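Local atomic coordinates of conserved hypothetical protein NMB0706 (Neisseria meningitidis, PDB entry 1RV9), a protein that is of unknown function but belongs to the multi-copper polyphenol oxidoreductase (laccase) family, of the CNF1/YfiH clan, and has an alpha-beta-beta-alpha structure. Residues G42-Q45 / S46-G50; E58-R61 / R62-I66; Q177-F180 / D181-T185. All coordinates share one frame; numbering follows the deposited sequence.

How the contacts relate
Contacts 1 and 2 are neighbours in space as well as in sequence: their centres lie 10 Å apart, and the loop 42-50 rests against the helix that carries 58-66. Two side chains of contact 2 make the join, Asn-63 reaching the backbone oxygen of Asn-48 and Arg-64 that of Leu-49. Contact 3, on the short helix 177-184, stands apart. Its nearest atoms are about 23 Å from those of contact 1 and about 24 Å from those of contact 2, and contacts 2 and 3 lie on opposite sides of the chain's centre. All three belong to the one family region; no ligand site is established at any of them.

Contact 1. Residues G42-Q45 / S46-G50; sequences GAYQ and SLNLG
Tyr-44 and Asn-48 lie side by side and point the same way, the ring and the amide planes 28° apart. Their closest approach is from Tyr-44 CD2 to Asn-48 ND2, 4.0 Å, and nearer the backbone the CB of Asn-48 stands 4.0 Å from Tyr-44 O, so the contact is one of van der Waals packing round a bend in the chain. Asn-48 has CG anti to its own N (chi1 171°), which turns the amide toward the residues that follow: OD1 accepts from Gly-50 N at 3.0 Å, closing an Asx turn, with the donor above the carbonyl plane. ND2 adds a weak bond to Gly-50 O at 3.2 Å. The same amide has partners further out, OD1 with Arg-247 N and ND2 with Asp-55 OD2, and these hold the rotation of the amide. Tyr-44 OH is hydrogen-bonded to Val-53 O.

The bend itself is held by the backbone: Gln-45 N reaches Gly-42 O at 2.9 Å, and Asn-48 N reaches Ser-46 O at 2.8 Å across an inverse gamma turn centred on Leu-47. Ser-46 OG is tied to Arg-35 O and Gly-38 N. The whole loop connects strand 28-33 to helix 57-71, with Leu-47 and Leu-49 touching both Thr-33 of the strand and Asn-63 of the helix.

Contact 2. Residues E58-R61 / R62-I66; sequences EAVR and RNREI
Val-60 O accepts from Arg-64 N at 2.9 Å, and the CG of Arg-64 closes over the same oxygen at 3.4 Å. One residue earlier Ala-59 O takes Asn-63 N, also at 2.9 Å, this time in the carbonyl plane; Arg-62 N to Glu-58 O and Glu-65 N to Arg-61 O flank these two bonds. Arg-64 runs extended from CG to NE beside Val-60, whose CG1 is 4.0 Å from that NE. This brings Arg-64 NE to a hydrogen bond with Leu-49 O, and the guanidinium to a cation-pi contact with Tyr-77. Asn-63, buried on the neighbouring face, gives ND2 to Asn-48 O and to Ser-40 OG while OD1 accepts from Val-39 N, so both ends of its amide are satisfied by the adjoining loop.

The exposed face carries charge. Arg-61 and Glu-65 are modelled as a salt bridge, doubtful in its detail because Arg-61 NE and Glu-65 OE2 are placed too close together. Arg-62 CG lies over one face of the Arg-61 guanidinium, toward its rim, 3.5 Å from Arg-61 NH1. Glu-58 and Arg-62 pass with carboxylate and guanidinium planes 87° apart, Glu-58 OE2 4.8 Å from Arg-62 NH1, too far for direct pairing. The i to i+4 backbone bonds are those of an alpha-helix, and helix 57-71 sets Val-60, Asn-63 and Arg-64 against the preceding loop and charged residues on its exposed side.

Contact 3. Residues Q177-F180 / D181-T185; sequences QDVF and DAFCT
Phe-180 and Cys-184, one turn apart, form a sulfur-aromatic contact on the short alpha-helix 177-184. Cys-184 SG sits over the ring, 3.8 Å from the centroid of the Phe-180 ring and only 12° off the ring normal, and its CB adds a CH-pi contact over the same face. Phe-180 CG lies anti to the backbone N (chi1 -179°), a setting that lays the ring alongside the next turn with one face against the sulfur. In the backbone, Phe-180 O is gripped by two donors: Cys-184 N at 2.8 Å, nearly in line with the C=O bond, and Phe-183 N at 3.2 Å, from above the carbonyl plane. Phe-183 N also reaches back to Val-179 O, but that bond is weak.

The packing continues on two fronts. Phe-180 stacks on Phe-202 and meets Phe-194 edge to face, both on the small sheet that includes strands 194-198 and 201-204. On the face toward helix 138-143, Val-179 CG1 and Phe-183 CE2 lie 4.0 Å apart and side by side; Val-179 touches Trp-138, and Phe-183 packs on Leu-141 and Ala-142.

The other flank is looser and polar. Gln-177 and Asp-178 are exposed, and across the turn Gln-177 bends at chi2 so that its amide meets the carboxylate of Asp-181, the two planes 41° apart. Asp-181 also lies next to the aromatic group, its OD1 in the ring plane at the edge of Phe-180, 3.5 Å from CD1. That oxygen takes its hydrogen bond from Gln-177 NE2 at 3.0 Å, the donor standing above the carboxylate plane while OD1 lies in the plane of the amide.

Contact 1. Residues G42-Q45 / S46-G50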
loop_
_atom_site.group_PDB
_atom_site.type_symbol
_atom_site.label_atom_id
_atom_site.label_comp_id
_atom_site.label_asym_id
_atom_site.label_seq_id
_atom_site.Cartn_x
_atom_site.Cartn_y
_atom_site.Cartn_z
ATOM N N GLY A 42 6.652 -5.603 -22.158
ATOM C CA GLY A 42 8.012 -5.290 -21.759
ATOM C C GLY A 42 8.209 -5.160 -20.265
ATOM O O GLY A 42 7.784 -6.019 -19.496
ATOM N N ALA A 43 8.860 -4.077 -19.859
ATOM C CA ALA A 43 9.140 -3.823 -18.449
ATOM C C ALA A 43 7.864 -3.641 -17.644
ATOM O O ALA A 43 7.866 -3.778 -16.426
ATOM C CB ALA A 43 10.009 -2.574 -18.307
ATOM N N TYR A 44 6.769 -3.332 -18.318
ATOM C CA TYR A 44 5.524 -3.101 -17.615
ATOM C C TYR A 44 4.720 -4.350 -17.700
ATOM O O TYR A 44 3.519 -4.352 -17.416
ATOM C CB TYR A 44 4.775 -1.944 -18.264
ATOM C CG TYR A 44 5.615 -0.698 -18.341
ATOM C CD1 TYR A 44 6.262 -0.341 -19.525
ATOM C CD2 TYR A 44 5.820 0.096 -17.211
ATOM C CE1 TYR A 44 7.097 0.773 -19.582
ATOM C CE2 TYR A 44 6.661 1.218 -17.258
ATOM C CZ TYR A 44 7.296 1.545 -18.446
ATOM O OH TYR A 44 8.144 2.629 -18.490
ATOM N N GLN A 45 5.356 -5.464 -18.004
ATOM C CA GLN A 45 4.447 -6.556 -18.159
ATOM C C GLN A 45 3.337 -6.984 -17.260
ATOM O O GLN A 45 3.427 -7.489 -16.110
ATOM C CB GLN A 45 5.103 -7.800 -18.753
ATOM C CG GLN A 45 6.099 -8.689 -18.069
ATOM C CD GLN A 45 6.672 -9.578 -19.153
ATOM O OE1 GLN A 45 7.497 -9.128 -19.953
ATOM N NE2 GLN A 45 6.174 -10.810 -19.252
ATOM N N SER A 46 2.295 -6.644 -18.019
ATOM C CA SER A 46 0.896 -6.722 -18.021
ATOM C C SER A 46 -0.001 -5.838 -17.180
ATOM O O SER A 46 -0.437 -4.768 -17.670
ATOM C CB SER A 46 0.591 -8.222 -18.141
ATOM O OG SER A 46 -0.287 -8.723 -17.212
ATOM N N LEU A 47 -0.311 -6.195 -15.950
ATOM C CA LEU A 47 -1.232 -5.261 -15.291
ATOM C C LEU A 47 -0.693 -3.998 -14.625
ATOM O O LEU A 47 -0.866 -3.805 -13.429
ATOM C CB LEU A 47 -2.201 -5.988 -14.354
ATOM C CG LEU A 47 -3.551 -5.341 -14.013
ATOM C CD1 LEU A 47 -4.518 -5.355 -15.210
ATOM C CD2 LEU A 47 -4.168 -6.150 -12.867
ATOM N N ASN A 48 -0.131 -3.093 -15.434
ATOM C CA ASN A 48 0.388 -1.838 -14.889
ATOM C C ASN A 48 -0.703 -0.800 -14.707
ATOM O O ASN A 48 -1.348 -0.383 -15.669
ATOM C CB ASN A 48 1.477 -1.257 -15.787
ATOM C CG ASN A 48 1.885 0.131 -15.366
ATOM O OD1 ASN A 48 2.045 0.398 -14.181
ATOM N ND2 ASN A 48 2.067 1.025 -16.338
ATOM N N LEU A 49 -0.897 -0.378 -13.464
ATOM C CA LEU A 49 -1.923 0.599 -13.153
ATOM C C LEU A 49 -1.395 2.015 -12.961
ATOM O O LEU A 49 -2.178 2.933 -12.725
ATOM C CB LEU A 49 -2.673 0.153 -11.896
ATOM C CG LEU A 49 -3.308 -1.235 -12.002
ATOM C CD1 LEU A 49 -3.785 -1.692 -10.632
ATOM C CD2 LEU A 49 -4.460 -1.195 -12.992
ATOM N N GLY A 50 -0.079 2.198 -13.071
ATOM C CA GLY A 50 0.502 3.520 -12.887
ATOM C C GLY A 50 0.651 4.327 -14.166
ATOM O O GLY A 50 1.142 3.820 -15.173
#

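Contact 2. Residues E58-R61 / R62-I66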
loop_
_atom_site.group_PDB
_atom_site.type_symbol
_atom_site.label_atom_id
_atom_site.label_comp_id
_atom_site.label_asym_id
_atom_site.label_seq_id
_atom_site.Cartn_x
_atom_site.Cartn_y
_atom_site.Cartn_z
ATOM N N GLU A 58 -2.720 4.503 -23.133
ATOM C CA GLU A 58 -3.895 3.720 -23.502
ATOM C C GLU A 58 -3.885 2.358 -22.813
ATOM O O GLU A 58 -4.930 1.854 -22.403
ATOM C CB GLU A 58 -3.960 3.523 -25.018
ATOM C CG GLU A 58 -5.102 2.620 -25.456
ATOM C CD GLU A 58 -5.041 2.270 -26.927
ATOM O OE1 GLU A 58 -5.276 3.164 -27.767
ATOM O OE2 GLU A 58 -4.751 1.095 -27.242
ATOM N N ALA A 59 -2.700 1.766 -22.691
ATOM C CA ALA A 59 -2.562 0.465 -22.046
ATOM C C ALA A 59 -2.958 0.563 -20.576
ATOM O O ALA A 59 -3.693 -0.281 -20.065
ATOM C CB ALA A 59 -1.127 -0.034 -22.168
ATOM N N VAL A 60 -2.468 1.597 -19.899
ATOM C CA VAL A 60 -2.788 1.791 -18.487
ATOM C C VAL A 60 -4.289 1.976 -18.302
ATOM O O VAL A 60 -4.875 1.453 -17.354
ATOM C CB VAL A 60 -2.061 3.021 -17.906
ATOM C CG1 VAL A 60 -2.483 3.237 -16.452
ATOM C CG2 VAL A 60 -0.558 2.817 -17.991
ATOM N N ARG A 61 -4.910 2.727 -19.205
ATOM C CA ARG A 61 -6.346 2.964 -19.136
ATOM C C ARG A 61 -7.084 1.631 -19.205
ATOM O O ARG A 61 -8.046 1.400 -18.472
ATOM C CB ARG A 61 -6.789 3.858 -20.297
ATOM C CG ARG A 61 -8.278 4.157 -20.333
ATOM C CD ARG A 61 -8.798 4.048 -21.760
ATOM N NE ARG A 61 -9.526 2.799 -21.969
ATOM C CZ ARG A 61 -9.405 2.021 -23.041
ATOM N NH1 ARG A 61 -8.574 2.353 -24.020
ATOM N NH2 ARG A 61 -10.128 0.911 -23.141
ATOM N N ARG A 62 -6.627 0.751 -20.090
ATOM C CA ARG A 62 -7.253 -0.554 -20.243
ATOM C C ARG A 62 -7.045 -1.413 -18.995
ATOM O O ARG A 62 -7.964 -2.105 -18.553
ATOM C CB ARG A 62 -6.696 -1.251 -21.486
ATOM C CG ARG A 62 -6.917 -0.447 -22.765
ATOM C CD ARG A 62 -6.142 -1.036 -23.929
ATOM N NE ARG A 62 -6.659 -2.338 -24.335
ATOM C CZ ARG A 62 -5.907 -3.311 -24.839
ATOM N NH1 ARG A 62 -4.601 -3.130 -24.993
ATOM N NH2 ARG A 62 -6.459 -4.465 -25.194
ATOM N N ASN A 63 -5.845 -1.369 -18.419
ATOM C CA ASN A 63 -5.577 -2.151 -17.214
ATOM C C ASN A 63 -6.469 -1.679 -16.066
ATOM O O ASN A 63 -6.966 -2.490 -15.281
ATOM C CB ASN A 63 -4.103 -2.044 -16.807
ATOM C CG ASN A 63 -3.169 -2.642 -17.840
ATOM O OD1 ASN A 63 -3.490 -3.647 -18.475
ATOM N ND2 ASN A 63 -1.996 -2.038 -18.001
ATOM N N ARG A 64 -6.684 -0.371 -15.970
ATOM C CA ARG A 64 -7.534 0.161 -14.911
ATOM C C ARG A 64 -8.982 -0.249 -15.152
ATOM O O ARG A 64 -9.754 -0.424 -14.210
ATOM C CB ARG A 64 -7.397 1.683 -14.823
ATOM C CG ARG A 64 -6.051 2.121 -14.253
ATOM C CD ARG A 64 -5.992 3.619 -14.022
ATOM N NE ARG A 64 -4.779 4.013 -13.306
ATOM C CZ ARG A 64 -4.556 5.236 -12.842
ATOM N NH1 ARG A 64 -5.464 6.185 -13.022
ATOM N NH2 ARG A 64 -3.431 5.513 -12.196
ATOM N N GLU A 65 -9.350 -0.408 -16.418
ATOM C CA GLU A 65 -10.700 -0.840 -16.757
ATOM C C GLU A 65 -10.889 -2.273 -16.285
ATOM O O GLU A 65 -11.938 -2.633 -15.747
ATOM C CB GLU A 65 -10.913 -0.789 -18.264
ATOM C CG GLU A 65 -11.284 0.566 -18.783
ATOM C CD GLU A 65 -11.514 0.551 -20.272
ATOM O OE1 GLU A 65 -12.101 -0.430 -20.777
ATOM O OE2 GLU A 65 -11.120 1.527 -20.934
ATOM N N ILE A 66 -9.867 -3.092 -16.512
ATOM C CA ILE A 66 -9.898 -4.489 -16.104
ATOM C C ILE A 66 -10.098 -4.571 -14.594
ATOM O O ILE A 66 -10.859 -5.406 -14.100
ATOM C CB ILE A 66 -8.585 -5.207 -16.495
ATOM C CG1 ILE A 66 -8.500 -5.327 -18.019
ATOM C CG2 ILE A 66 -8.524 -6.589 -15.863
ATOM C CD1 ILE A 66 -7.183 -5.883 -18.519
#

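Contact 3. Residues Q177-F180 / D181-T185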
loop_
_atom_site.group_PDB
_atom_site.type_symbol
_atom_site.label_atom_id
_atom_site.label_comp_id
_atom_site.label_asym_id
_atom_site.label_seq_id
_atom_site.Cartn_x
_atom_site.Cartn_y
_atom_site.Cartn_z
ATOM N N GLN A 177 22.146 5.348 6.416
ATOM C CA GLN A 177 21.966 5.962 7.725
ATOM C C GLN A 177 20.834 6.988 7.772
ATOM O O GLN A 177 20.225 7.203 8.822
ATOM C CB GLN A 177 23.275 6.629 8.155
ATOM C CG GLN A 177 23.342 7.000 9.625
ATOM C CD GLN A 177 23.337 5.780 10.526
ATOM O OE1 GLN A 177 24.159 4.874 10.370
ATOM N NE2 GLN A 177 22.413 5.752 11.478
ATOM N N ASP A 178 20.554 7.623 6.640
ATOM C CA ASP A 178 19.495 8.624 6.595
ATOM C C ASP A 178 18.135 7.979 6.853
ATOM O O ASP A 178 17.336 8.497 7.634
ATOM C CB ASP A 178 19.511 9.353 5.245
ATOM C CG ASP A 178 19.200 8.439 4.074
ATOM O OD1 ASP A 178 19.723 7.303 4.038
ATOM O OD2 ASP A 178 18.441 8.866 3.177
ATOM N N VAL A 179 17.880 6.845 6.207
ATOM C CA VAL A 179 16.621 6.133 6.395
ATOM C C VAL A 179 16.566 5.629 7.832
ATOM O O VAL A 179 15.540 5.726 8.506
ATOM C CB VAL A 179 16.508 4.926 5.442
ATOM C CG1 VAL A 179 15.197 4.195 5.686
ATOM C CG2 VAL A 179 16.597 5.394 4.000
ATOM N N PHE A 180 17.690 5.096 8.298
ATOM C CA PHE A 180 17.788 4.580 9.655
ATOM C C PHE A 180 17.422 5.661 10.671
ATOM O O PHE A 180 16.590 5.443 11.553
ATOM C CB PHE A 180 19.211 4.066 9.907
ATOM C CG PHE A 180 19.414 3.485 11.276
ATOM C CD1 PHE A 180 19.695 4.309 12.359
ATOM C CD2 PHE A 180 19.308 2.115 11.484
ATOM C CE1 PHE A 180 19.868 3.775 13.636
ATOM C CE2 PHE A 180 19.480 1.571 12.755
ATOM C CZ PHE A 180 19.760 2.403 13.832
ATOM N N ASP A 181 18.038 6.834 10.541
ATOM C CA ASP A 181 17.772 7.934 11.462
ATOM C C ASP A 181 16.339 8.457 11.378
ATOM O O ASP A 181 15.754 8.830 12.393
ATOM C CB ASP A 181 18.746 9.093 11.218
ATOM C CG ASP A 181 20.183 8.734 11.546
ATOM O OD1 ASP A 181 20.403 7.776 12.318
ATOM O OD2 ASP A 181 21.096 9.422 11.039
ATOM N N ALA A 182 15.775 8.482 10.174
ATOM C CA ALA A 182 14.413 8.975 9.987
ATOM C C ALA A 182 13.428 8.221 10.869
ATOM O O ALA A 182 12.397 8.758 11.266
ATOM C CB ALA A 182 14.005 8.849 8.523
ATOM N N PHE A 183 13.753 6.970 11.171
ATOM C CA PHE A 183 12.904 6.133 12.009
ATOM C C PHE A 183 13.391 6.022 13.449
ATOM O O PHE A 183 12.652 6.304 14.391
ATOM C CB PHE A 183 12.829 4.716 11.432
ATOM C CG PHE A 183 11.971 4.593 10.206
ATOM C CD1 PHE A 183 10.590 4.479 10.319
ATOM C CD2 PHE A 183 12.546 4.561 8.941
ATOM C CE1 PHE A 183 9.793 4.327 9.187
ATOM C CE2 PHE A 183 11.758 4.410 7.803
ATOM C CZ PHE A 183 10.379 4.292 7.928
ATOM N N CYS A 184 14.647 5.613 13.605
ATOM C CA CYS A 184 15.230 5.375 14.921
ATOM C C CYS A 184 15.584 6.543 15.829
ATOM O O CYS A 184 15.690 6.359 17.042
ATOM C CB CYS A 184 16.447 4.469 14.762
ATOM S SG CYS A 184 16.052 2.957 13.879
ATOM N N THR A 185 15.783 7.734 15.278
ATOM C CA THR A 185 16.101 8.863 16.141
ATOM C C THR A 185 14.834 9.226 16.921
ATOM O O THR A 185 14.857 9.315 18.151
ATOM C CB THR A 185 16.625 10.071 15.332
ATOM O OG1 THR A 185 17.903 9.744 14.772
ATOM C CG2 THR A 185 16.781 11.292 16.226
#